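Local coordinates for probable tagatose 6-phosphate kinase (Sinorhizobium meliloti, PDB 3TXV), which is probably a tagatose-6-phosphate kinase of carbohydrate metabolism, an assignment that remains tentative for this member of the GatZ/KbaZ-like family, at residues L130-G135 and A150-L155; P290-A295 and A413-V418; V228-E233 and F262-T267; A36-A41 and A77-I82. One frame throughout, in Å; residues are numbered along the deposited sequence.

Interaction 1. Residues L130-G135 and A150-L155; sequences LDTSMG and ARAARL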
loop_
_atom_site.group_PDB
_atom_site.type_symbol
_atom_site.label_atom_id
_atom_site.label_comp_id
_atom_site.label_asym_id
_atom_site.label_seq_id
_atom_site.Cartn_x
_atom_site.Cartn_y
_atom_site.Cartn_z
ATOM N N LEU A 130 14.662 -2.787 1.040
ATOM C CA LEU A 130 15.748 -2.033 1.612
ATOM C C LEU A 130 16.025 -0.811 0.762
ATOM O O LEU A 130 16.691 -0.884 -0.292
ATOM C CB LEU A 130 16.996 -2.903 1.724
ATOM C CG LEU A 130 16.919 -4.118 2.643
ATOM C CD1 LEU A 130 18.163 -4.961 2.486
ATOM C CD2 LEU A 130 16.694 -3.710 4.097
ATOM N N ASP A 131 15.507 0.315 1.228
ATOM C CA ASP A 131 15.686 1.562 0.533
ATOM C C ASP A 131 16.498 2.492 1.392
ATOM O O ASP A 131 15.979 3.048 2.361
ATOM C CB ASP A 131 14.330 2.185 0.226
ATOM C CG ASP A 131 14.446 3.410 -0.672
ATOM O OD1 ASP A 131 15.578 3.678 -1.169
ATOM O OD2 ASP A 131 13.405 4.096 -0.875
ATOM N N THR A 132 17.758 2.667 1.017
ATOM C CA THR A 132 18.727 3.455 1.765
ATOM C C THR A 132 19.221 4.657 0.957
ATOM O O THR A 132 20.284 5.207 1.223
ATOM C CB THR A 132 19.944 2.594 2.062
ATOM O OG1 THR A 132 20.145 1.687 0.969
ATOM C CG2 THR A 132 19.745 1.807 3.329
ATOM N N SER A 133 18.444 5.070 -0.027
ATOM C CA SER A 133 18.954 5.967 -1.057
ATOM C C SER A 133 18.864 7.438 -0.685
ATOM O O SER A 133 19.472 8.294 -1.344
ATOM C CB SER A 133 18.215 5.716 -2.370
ATOM O OG SER A 133 16.812 5.811 -2.184
HETATM N N MSE A 134 18.099 7.732 0.361
HETATM C CA MSE A 134 17.884 9.117 0.769
HETATM C C MSE A 134 18.999 9.627 1.670
HETATM O O MSE A 134 19.539 8.891 2.478
HETATM C CB MSE A 134 16.494 9.316 1.388
HETATM C CG MSE A 134 16.266 8.658 2.742
HETATM SE SE MSE A 134 16.337 6.702 2.750
HETATM C CE MSE A 134 14.818 6.333 1.603
ATOM N N GLY A 135 19.348 10.882 1.513
ATOM C CA GLY A 135 20.344 11.498 2.338
ATOM C C GLY A 135 19.815 11.738 3.724
ATOM O O GLY A 135 18.632 11.871 3.941
ATOM N N ALA A 150 26.089 0.262 0.288
ATOM C CA ALA A 150 26.755 -0.134 1.508
ATOM C C ALA A 150 25.812 -0.089 2.735
ATOM O O ALA A 150 25.960 -0.878 3.674
ATOM C CB ALA A 150 27.979 0.723 1.741
ATOM N N ARG A 151 24.850 0.833 2.719
ATOM C CA ARG A 151 23.871 0.925 3.780
ATOM C C ARG A 151 22.799 -0.144 3.607
ATOM O O ARG A 151 22.288 -0.691 4.592
ATOM C CB ARG A 151 23.223 2.304 3.795
ATOM C CG ARG A 151 24.185 3.445 3.904
ATOM C CD ARG A 151 23.497 4.724 4.300
ATOM N NE ARG A 151 24.523 5.749 4.450
ATOM C CZ ARG A 151 24.324 7.015 4.808
ATOM N NH1 ARG A 151 23.105 7.452 5.070
ATOM N NH2 ARG A 151 25.371 7.840 4.915
ATOM N N ALA A 152 22.460 -0.461 2.367
ATOM C CA ALA A 152 21.456 -1.491 2.121
ATOM C C ALA A 152 21.996 -2.784 2.677
ATOM O O ALA A 152 21.300 -3.499 3.386
ATOM C CB ALA A 152 21.156 -1.623 0.618
ATOM N N ALA A 153 23.266 -3.037 2.369
ATOM C CA ALA A 153 23.990 -4.217 2.841
ATOM C C ALA A 153 24.116 -4.320 4.362
ATOM O O ALA A 153 24.011 -5.420 4.910
ATOM C CB ALA A 153 25.359 -4.286 2.219
ATOM N N ARG A 154 24.339 -3.205 5.046
ATOM C CA ARG A 154 24.395 -3.308 6.466
ATOM C C ARG A 154 23.073 -3.850 6.956
ATOM O O ARG A 154 23.053 -4.746 7.796
ATOM C CB ARG A 154 24.782 -2.020 7.209
ATOM C CG ARG A 154 25.050 -2.380 8.674
ATOM C CD ARG A 154 25.512 -1.285 9.555
ATOM N NE ARG A 154 26.973 -1.292 9.737
ATOM C CZ ARG A 154 27.630 -0.517 10.603
ATOM N NH1 ARG A 154 26.969 0.322 11.412
ATOM N NH2 ARG A 154 28.946 -0.590 10.670
ATOM N N LEU A 155 21.966 -3.325 6.440
ATOM C CA LEU A 155 20.658 -3.738 6.959
ATOM C C LEU A 155 20.355 -5.205 6.626
ATOM O O LEU A 155 19.766 -5.928 7.433
ATOM C CB LEU A 155 19.568 -2.815 6.473
ATOM C CG LEU A 155 19.578 -1.466 7.165
ATOM C CD1 LEU A 155 18.644 -0.482 6.483
ATOM C CD2 LEU A 155 19.224 -1.606 8.637
#
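Thr132 meets Arg151 through its methyl branch, while the two flat groups at hand, the Arg151 guanidinium and the Asp131 carboxylate, make no polar bond to the opposite segment. The arginine chain runs extended from CG to NE past the loop, and its NH2 forms a salt bridge with Glu139. At the edge of the Asp131 carboxylate, OD1 accepts Ser133 OG at 2.7 Å on its syn lone pair, whereas OD2 is hydrogen-bonded to Thr177 OG1 and to His95 ND1. The first of these bonds closes a short side-chain link within the loop. The contact between the segments is mainly van der Waals. Thr132 CG2 rests 3.5 Å from Arg151 CB, the two side chains crossing at a slant, and lies 4.0 Å from Leu155 CD1. With chi1 at 34°, Thr132 OG1 sits between its backbone N and carbonyl carbon and turns to the helix, where it lies against Ala152 CB and is hydrogen-bonded to Thr148 O.

This is a beta-alpha junction of the parallel eight-stranded barrel: the chain leaves strand 127-130 at its C-terminal end and folds back on helix 145-161. A valine here would lack the hydroxyl, and Thr148 O would probably be left without this partner, the loop being less firmly held to the start of the helix. Two residues earlier, Leu130 spreads its two methyls over the same helix. Leu130 CD2 touches Leu155 CB at 3.8 Å, and Leu130 CD1 reaches Ala152 O at 3.6 Å. Leu155 also packs on Ala113 and Ile117 of helix 106-121, and Ala152 on His207 of helix 197-214.

Interaction 2. Residues P290-A295 and A413-V418; sequences PGLTFA and AAVDAV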
loop_
_atom_site.group_PDB
_atom_site.type_symbol
_atom_site.label_atom_id
_atom_site.label_comp_id
_atom_site.label_asym_id
_atom_site.label_seq_id
_atom_site.Cartn_x
_atom_site.Cartn_y
_atom_site.Cartn_z
ATOM N N PRO A 290 -3.604 3.013 -2.318
ATOM C CA PRO A 290 -4.515 4.126 -2.390
ATOM C C PRO A 290 -5.740 3.799 -3.168
ATOM O O PRO A 290 -6.819 4.172 -2.840
ATOM C CB PRO A 290 -3.680 5.149 -3.092
ATOM C CG PRO A 290 -2.346 4.894 -2.603
ATOM C CD PRO A 290 -2.245 3.503 -2.147
ATOM N N GLY A 291 -5.574 3.038 -4.202
ATOM C CA GLY A 291 -6.716 2.614 -4.939
ATOM C C GLY A 291 -7.649 1.826 -4.068
ATOM O O GLY A 291 -8.756 1.668 -4.420
ATOM N N LEU A 292 -7.210 1.291 -2.953
ATOM C CA LEU A 292 -8.019 0.326 -2.281
ATOM C C LEU A 292 -8.835 1.019 -1.265
ATOM O O LEU A 292 -9.919 0.642 -1.005
ATOM C CB LEU A 292 -7.137 -0.673 -1.579
ATOM C CG LEU A 292 -6.438 -1.633 -2.488
ATOM C CD1 LEU A 292 -5.402 -2.320 -1.785
ATOM C CD2 LEU A 292 -7.401 -2.570 -2.950
ATOM N N THR A 293 -8.279 2.041 -0.667
ATOM C CA THR A 293 -9.002 2.877 0.299
ATOM C C THR A 293 -9.773 3.988 -0.399
ATOM O O THR A 293 -10.741 4.540 0.145
ATOM C CB THR A 293 -8.051 3.535 1.263
ATOM O OG1 THR A 293 -6.897 4.017 0.535
ATOM C CG2 THR A 293 -7.639 2.557 2.361
ATOM N N PHE A 294 -9.320 4.346 -1.596
ATOM C CA PHE A 294 -10.100 5.217 -2.434
ATOM C C PHE A 294 -11.502 4.581 -2.651
ATOM O O PHE A 294 -12.507 5.206 -2.337
ATOM C CB PHE A 294 -9.352 5.483 -3.745
ATOM C CG PHE A 294 -10.117 6.314 -4.722
ATOM C CD1 PHE A 294 -11.079 5.730 -5.542
ATOM C CD2 PHE A 294 -9.894 7.685 -4.803
ATOM C CE1 PHE A 294 -11.826 6.514 -6.453
ATOM C CE2 PHE A 294 -10.599 8.464 -5.694
ATOM C CZ PHE A 294 -11.568 7.886 -6.538
ATOM N N ALA A 295 -11.567 3.346 -3.147
ATOM C CA ALA A 295 -12.846 2.649 -3.326
ATOM C C ALA A 295 -13.661 2.497 -2.006
ATOM O O ALA A 295 -14.907 2.710 -1.977
ATOM C CB ALA A 295 -12.610 1.327 -3.951
ATOM N N ALA A 413 -17.414 -5.281 -0.923
ATOM C CA ALA A 413 -17.725 -5.412 -2.339
ATOM C C ALA A 413 -17.037 -4.370 -3.156
ATOM O O ALA A 413 -16.583 -4.683 -4.244
ATOM C CB ALA A 413 -19.213 -5.308 -2.553
ATOM N N ALA A 414 -16.975 -3.140 -2.633
ATOM C CA ALA A 414 -16.241 -2.046 -3.293
ATOM C C ALA A 414 -14.751 -2.379 -3.353
ATOM O O ALA A 414 -14.181 -2.438 -4.446
ATOM C CB ALA A 414 -16.477 -0.714 -2.596
ATOM N N VAL A 415 -14.135 -2.654 -2.197
ATOM C CA VAL A 415 -12.722 -3.045 -2.167
ATOM C C VAL A 415 -12.412 -4.187 -3.174
ATOM O O VAL A 415 -11.515 -4.066 -4.037
ATOM C CB VAL A 415 -12.233 -3.399 -0.725
ATOM C CG1 VAL A 415 -10.746 -3.357 -0.660
ATOM C CG2 VAL A 415 -12.791 -2.413 0.273
ATOM N N ASP A 416 -13.191 -5.268 -3.059
ATOM C CA ASP A 416 -13.035 -6.494 -3.851
ATOM C C ASP A 416 -13.048 -6.214 -5.357
ATOM O O ASP A 416 -12.337 -6.846 -6.111
ATOM C CB ASP A 416 -14.129 -7.483 -3.456
ATOM C CG ASP A 416 -13.771 -8.919 -3.777
ATOM O OD1 ASP A 416 -12.870 -9.478 -3.111
ATOM O OD2 ASP A 416 -14.405 -9.509 -4.669
ATOM N N ALA A 417 -13.825 -5.234 -5.793
ATOM C CA ALA A 417 -13.814 -4.880 -7.214
ATOM C C ALA A 417 -12.424 -4.423 -7.724
ATOM O O ALA A 417 -12.019 -4.768 -8.834
ATOM C CB ALA A 417 -14.904 -3.866 -7.537
ATOM N N VAL A 418 -11.693 -3.672 -6.905
ATOM C CA VAL A 418 -10.318 -3.277 -7.224
ATOM C C VAL A 418 -9.450 -4.523 -7.179
ATOM O O VAL A 418 -8.801 -4.868 -8.164
ATOM C CB VAL A 418 -9.788 -2.231 -6.227
ATOM C CG1 VAL A 418 -8.457 -1.658 -6.686
ATOM C CG2 VAL A 418 -10.831 -1.113 -5.982
#
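Ala414 opens the contact with its CB methyl, which stands 3.8 Å from Ala295 O, so that alanines face each other where the two backbones come close; the CA atoms of this pair are 5.8 Å apart. Val415 follows, offering CG1, the branch that a chi1 of -162° turns opposite the backbone N. Val415 CG1 touches Leu292 CD2 at 4.1 Å and lies equally near the carbonyl oxygen of Leu292. The valine also rests on Val33 and Ala36 of helix 31-43, so it is shared by two neighbouring helices.

One turn on, Val418 drives both branches into the facing helix. Val418 CG2 meets Ala295 CB at 3.6 Å, while Val418 CG1 reaches Leu292 CD2 at 4.0 Å, the leucine and valine side chains meeting obliquely. Both Val418 methyls also lie against Gly291 O. An alanine in place of Val418 would take away both methyls and is likely to open a gap between Ala295 and the end of Leu292.

The segment axes approach to 8.4 Å at an angle of 149° between their directions, a roughly antiparallel pairing held by alanine, valine and leucine side chains. Helix 290-310 begins directly after strand 283-288, the last strand of the barrel, whereas helix 407-424 comes near the end of the modelled chain and packs on helix 31-43 as well. The arrangement is consistent with a C-terminal helix completing the helical layer of a beta/alpha barrel where its last and first strands adjoin.

Interaction 3. Residues V228-E233 and F262-T267; sequences VQPGVE and FEAHST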
loop_
_atom_site.group_PDB
_atom_site.type_symbol
_atom_site.label_atom_id
_atom_site.label_comp_id
_atom_site.label_asym_id
_atom_site.label_seq_id
_atom_site.Cartn_x
_atom_site.Cartn_y
_atom_site.Cartn_z
ATOM N N VAL A 228 11.334 -0.219 -9.674
ATOM C CA VAL A 228 11.663 0.487 -10.907
ATOM C C VAL A 228 10.447 1.223 -11.407
ATOM O O VAL A 228 9.326 0.804 -11.131
ATOM C CB VAL A 228 12.215 -0.472 -11.994
ATOM C CG1 VAL A 228 13.320 -1.376 -11.395
ATOM C CG2 VAL A 228 11.106 -1.314 -12.669
ATOM N N GLN A 229 10.654 2.332 -12.101
ATOM C CA GLN A 229 9.533 3.146 -12.530
ATOM C C GLN A 229 9.221 2.766 -13.967
ATOM O O GLN A 229 9.828 3.282 -14.903
ATOM C CB GLN A 229 9.821 4.649 -12.361
ATOM N N PRO A 230 8.262 1.854 -14.152
ATOM C CA PRO A 230 7.901 1.329 -15.472
ATOM C C PRO A 230 7.085 2.320 -16.332
ATOM O O PRO A 230 6.731 1.994 -17.475
ATOM C CB PRO A 230 7.043 0.105 -15.134
ATOM C CG PRO A 230 6.689 0.257 -13.640
ATOM C CD PRO A 230 7.234 1.547 -13.151
ATOM N N GLY A 231 6.801 3.509 -15.778
ATOM C CA GLY A 231 6.013 4.541 -16.444
ATOM C C GLY A 231 4.534 4.356 -16.127
ATOM O O GLY A 231 3.727 4.054 -17.008
ATOM N N VAL A 232 4.183 4.465 -14.845
ATOM C CA VAL A 232 2.797 4.661 -14.425
ATOM C C VAL A 232 2.845 5.787 -13.425
ATOM O O VAL A 232 3.623 5.718 -12.487
ATOM C CB VAL A 232 2.170 3.407 -13.762
ATOM C CG1 VAL A 232 1.955 2.296 -14.787
ATOM C CG2 VAL A 232 2.985 2.939 -12.546
ATOM N N GLU A 233 2.066 6.846 -13.653
ATOM C CA GLU A 233 1.864 7.898 -12.653
ATOM C C GLU A 233 0.347 7.959 -12.402
ATOM O O GLU A 233 -0.433 7.382 -13.172
ATOM C CB GLU A 233 2.450 9.274 -13.107
ATOM C CG GLU A 233 3.979 9.355 -13.539
ATOM C CD GLU A 233 4.798 10.596 -12.948
ATOM O OE1 GLU A 233 6.060 10.579 -12.920
ATOM O OE2 GLU A 233 4.187 11.589 -12.467
ATOM N N PHE A 262 10.706 -7.425 -11.316
ATOM C CA PHE A 262 10.470 -6.038 -10.870
ATOM C C PHE A 262 9.271 -5.837 -9.929
ATOM O O PHE A 262 8.182 -6.326 -10.197
ATOM C CB PHE A 262 10.335 -5.104 -12.053
ATOM C CG PHE A 262 11.589 -4.957 -12.837
ATOM C CD1 PHE A 262 12.822 -4.939 -12.197
ATOM C CD2 PHE A 262 11.543 -4.805 -14.224
ATOM C CE1 PHE A 262 13.999 -4.789 -12.931
ATOM C CE2 PHE A 262 12.694 -4.663 -14.961
ATOM C CZ PHE A 262 13.924 -4.653 -14.319
ATOM N N GLU A 263 9.495 -5.125 -8.828
ATOM C CA GLU A 263 8.419 -4.526 -8.062
ATOM C C GLU A 263 8.061 -3.190 -8.662
ATOM O O GLU A 263 8.947 -2.351 -8.969
ATOM C CB GLU A 263 8.853 -4.292 -6.636
ATOM C CG GLU A 263 7.774 -3.726 -5.760
ATOM C CD GLU A 263 7.980 -4.034 -4.280
ATOM O OE1 GLU A 263 8.133 -5.231 -3.913
ATOM O OE2 GLU A 263 7.965 -3.065 -3.480
ATOM N N ALA A 264 6.761 -2.987 -8.846
ATOM C CA ALA A 264 6.269 -1.691 -9.322
ATOM C C ALA A 264 5.342 -1.008 -8.311
ATOM O O ALA A 264 4.410 -1.622 -7.775
ATOM C CB ALA A 264 5.627 -1.821 -10.695
ATOM N N HIS A 265 5.631 0.257 -8.025
ATOM C CA HIS A 265 4.798 1.035 -7.109
ATOM C C HIS A 265 3.861 1.916 -7.921
ATOM O O HIS A 265 4.164 2.261 -9.053
ATOM C CB HIS A 265 5.658 1.906 -6.179
ATOM C CG HIS A 265 6.473 1.134 -5.178
ATOM N ND1 HIS A 265 7.004 1.721 -4.042
ATOM C CD2 HIS A 265 6.836 -0.174 -5.131
ATOM C CE1 HIS A 265 7.663 0.806 -3.350
ATOM N NE2 HIS A 265 7.584 -0.349 -3.991
ATOM N N SER A 266 2.726 2.272 -7.332
ATOM C CA SER A 266 1.759 3.195 -7.943
ATOM C C SER A 266 1.051 2.601 -9.157
ATOM O O SER A 266 0.810 3.285 -10.161
ATOM C CB SER A 266 2.393 4.572 -8.288
ATOM O OG SER A 266 3.432 4.897 -7.389
ATOM N N THR A 267 0.702 1.333 -9.050
ATOM C CA THR A 267 -0.120 0.677 -10.064
ATOM C C THR A 267 -1.558 1.046 -9.820
ATOM O O THR A 267 -2.427 0.633 -10.588
ATOM C CB THR A 267 -0.078 -0.853 -9.938
ATOM O OG1 THR A 267 -0.453 -1.223 -8.597
ATOM C CG2 THR A 267 1.333 -1.423 -10.301
#
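Val228 donates its backbone N-H to Glu263 O, with N and O 3.3 Å apart and an angle of 156° at the hydrogen; the nitrogen lies almost on the extension of the carbonyl bond. Together with the backbone bond between Glu263 and Ala226, this continues the parallel pairing of strands 223-227 and 261-264 as far as Val228. Beyond it the chains stay side by side without further bonding between them, Val232 and Thr267 being near each other with CA atoms 6.6 Å apart.

The side chains follow in order along this line. Val228 lays CG2 over one face of the Phe262 ring, a CH-pi contact 4.0 Å from the centroid and 23° off the normal, displaced toward the rim. Val228 CG1 lies 3.7 Å from Phe262 CD1, so both branches of the valine bear on the ring. Leu250 touches both residues. Next, Pro230 CG packs on Ala264 CB at 3.8 Å, and Val232 CG2 covers the carbonyl oxygens of His265 and Ser266.

The end of Glu263 leads away from 228-233 and meets His265. His265 NE2 donates to Glu263 OE2 at 2.8 Å, using the carboxylate's anti lone pair, with the oxygen close to the imidazole plane. Lys287 also bridges to OE2, and Lys127 to OE1, so the carboxylate is gripped by three partners and fixes the turn of the imidazole. His265 ND1 makes a weak hydrogen bond to Glu178 OE2. The donor atoms of His265, His95 and Glu178 face a common point and may mark an unoccupied metal site, as yet unconfirmed, at the C-terminal end of the strands, where beta/alpha barrels place their active sites.

Interaction 4. Residues A36-A41 and A77-I82; sequences AAMLRA and AIADRI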
loop_
_atom_site.group_PDB
_atom_site.type_symbol
_atom_site.label_atom_id
_atom_site.label_comp_id
_atom_site.label_asym_id
_atom_site.label_seq_id
_atom_site.Cartn_x
_atom_site.Cartn_y
_atom_site.Cartn_z
ATOM N N ALA A 36 -10.808 -7.640 3.358
ATOM C CA ALA A 36 -11.197 -7.801 1.964
ATOM C C ALA A 36 -10.106 -8.435 1.104
ATOM O O ALA A 36 -10.380 -9.256 0.229
ATOM C CB ALA A 36 -11.606 -6.469 1.398
ATOM N N ALA A 37 -8.869 -8.052 1.358
ATOM C CA ALA A 37 -7.742 -8.660 0.677
ATOM C C ALA A 37 -7.674 -10.109 1.022
ATOM O O ALA A 37 -7.500 -10.937 0.153
ATOM C CB ALA A 37 -6.434 -7.969 1.028
HETATM N N MSE A 38 -7.805 -10.430 2.290
HETATM C CA MSE A 38 -7.778 -11.829 2.655
HETATM C C MSE A 38 -8.896 -12.605 1.927
HETATM O O MSE A 38 -8.607 -13.534 1.194
HETATM C CB MSE A 38 -7.823 -12.000 4.172
HETATM C CG MSE A 38 -6.498 -11.750 4.883
HETATM SE SE MSE A 38 -6.995 -11.330 6.669
HETATM C CE MSE A 38 -5.389 -11.626 7.694
ATOM N N LEU A 39 -10.153 -12.177 2.069
ATOM C CA LEU A 39 -11.294 -12.851 1.438
ATOM C C LEU A 39 -11.094 -13.175 -0.036
ATOM O O LEU A 39 -11.515 -14.234 -0.506
ATOM C CB LEU A 39 -12.602 -12.075 1.646
ATOM C CG LEU A 39 -13.197 -12.081 3.076
ATOM C CD1 LEU A 39 -14.467 -11.257 3.190
ATOM C CD2 LEU A 39 -13.458 -13.498 3.619
ATOM N N ARG A 40 -10.451 -12.285 -0.778
ATOM C CA ARG A 40 -10.220 -12.560 -2.184
ATOM C C ARG A 40 -9.152 -13.638 -2.349
ATOM O O ARG A 40 -9.353 -14.613 -3.098
ATOM C CB ARG A 40 -9.880 -11.277 -2.936
ATOM C CG ARG A 40 -9.146 -11.477 -4.249
ATOM C CD ARG A 40 -9.967 -12.167 -5.280
ATOM N NE ARG A 40 -11.298 -11.585 -5.334
ATOM C CZ ARG A 40 -12.138 -11.720 -6.354
ATOM N NH1 ARG A 40 -11.782 -12.413 -7.424
ATOM N NH2 ARG A 40 -13.331 -11.149 -6.306
ATOM N N ALA A 41 -8.023 -13.482 -1.657
ATOM C CA ALA A 41 -7.004 -14.523 -1.647
ATOM C C ALA A 41 -7.625 -15.901 -1.354
ATOM O O ALA A 41 -7.396 -16.853 -2.098
ATOM C CB ALA A 41 -5.926 -14.202 -0.656
ATOM N N ALA A 77 -5.645 -10.757 14.054
ATOM C CA ALA A 77 -6.957 -10.646 14.666
ATOM C C ALA A 77 -8.082 -10.740 13.615
ATOM O O ALA A 77 -9.104 -11.431 13.804
ATOM C CB ALA A 77 -7.039 -9.347 15.443
ATOM N N ILE A 78 -7.851 -10.032 12.512
ATOM C CA ILE A 78 -8.696 -9.998 11.324
ATOM C C ILE A 78 -8.844 -11.422 10.757
ATOM O O ILE A 78 -9.955 -11.887 10.486
ATOM C CB ILE A 78 -8.060 -9.016 10.290
ATOM C CG1 ILE A 78 -8.063 -7.610 10.850
ATOM C CG2 ILE A 78 -8.772 -9.005 8.982
ATOM C CD1 ILE A 78 -7.270 -6.666 10.025
ATOM N N ALA A 79 -7.711 -12.107 10.608
ATOM C CA ALA A 79 -7.661 -13.434 10.022
ATOM C C ALA A 79 -8.588 -14.347 10.773
ATOM O O ALA A 79 -9.355 -15.105 10.186
ATOM C CB ALA A 79 -6.249 -13.973 10.080
ATOM N N ASP A 80 -8.504 -14.269 12.089
ATOM C CA ASP A 80 -9.332 -15.108 12.932
ATOM C C ASP A 80 -10.802 -14.778 12.695
ATOM O O ASP A 80 -11.560 -15.661 12.288
ATOM C CB ASP A 80 -8.992 -14.923 14.415
ATOM C CG ASP A 80 -7.575 -15.294 14.743
ATOM O OD1 ASP A 80 -6.878 -15.955 13.913
ATOM O OD2 ASP A 80 -7.180 -14.905 15.861
ATOM N N ARG A 81 -11.196 -13.522 12.934
ATOM C CA ARG A 81 -12.588 -13.111 12.762
ATOM C C ARG A 81 -13.277 -13.798 11.556
ATOM O O ARG A 81 -14.500 -14.006 11.572
ATOM C CB ARG A 81 -12.698 -11.573 12.647
ATOM C CG ARG A 81 -12.657 -10.761 13.948
ATOM N N ILE A 82 -12.484 -14.159 10.541
ATOM C CA ILE A 82 -12.978 -14.668 9.246
ATOM C C ILE A 82 -12.415 -16.041 8.867
ATOM O O ILE A 82 -12.425 -16.408 7.683
ATOM C CB ILE A 82 -12.690 -13.662 8.061
ATOM C CG1 ILE A 82 -11.190 -13.367 7.929
ATOM C CG2 ILE A 82 -13.453 -12.362 8.257
ATOM C CD1 ILE A 82 -10.754 -12.916 6.560
#
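Met38, a selenomethionine, has the largest share of this contact, through its selenium and its terminal methyl. Met38 SE lies 3.7 Å from Ile78 CG2, the two side chains meeting at about a right angle. Met38 CE goes further and touches Ala79 CB at 3.5 Å. The chain is extended beyond CG (chi2 157°, chi3 161°), which carries the selenium and methyl across to a helix whose backbone stays well apart, the CA atoms of Met38 and Ala79 being 7.5 Å from each other.

Helix 31-43 follows barrel strand 23-26, and helix 68-81 follows strand 48-53, making these two adjacent helices of the outer layer. Met38 and Ala79 also pack on Ile89 of strand 89-96, and Met38 on Val48 of strand 48-53, on the side facing the barrel.

Aliphatic branches make the remaining contacts. Ile82, just past the end of its helix, points CD1 between two neighbours, Ile82 CD1 reaching Met38 CB at 3.9 Å and Leu39 CD2 at 4.0 Å; Leu39 lies toward solvent. The charged groups are engaged elsewhere: Asp80 forms a salt bridge with Arg86, and Arg40 faces helix 407-424.

Overall arrangement
Interactions 2 and 4 join directly: Asp416 OD2 and Arg40 NH2 form a salt bridge of 2.6 Å, and Val415 CB packs on Ala36 CB at 3.8 Å. Helix 31-43 is thus held between helices 68-81 and 407-424. Interactions 1 and 3 lie at the C-terminal ends of barrel strands, their nearest atoms about 7 Å apart; they are linked through His95, which is hydrogen-bonded to Asp131 OD2 and meets the ring of His265, so that Asp131 of interaction 1 and His265 of interaction 3 border the possible, unconfirmed metal site. Interaction 3 also comes within about 7 Å of interaction 2, nearest atoms. The centres of interactions 1 and 2 are 33 Å apart, on opposite sides of the chain's centre.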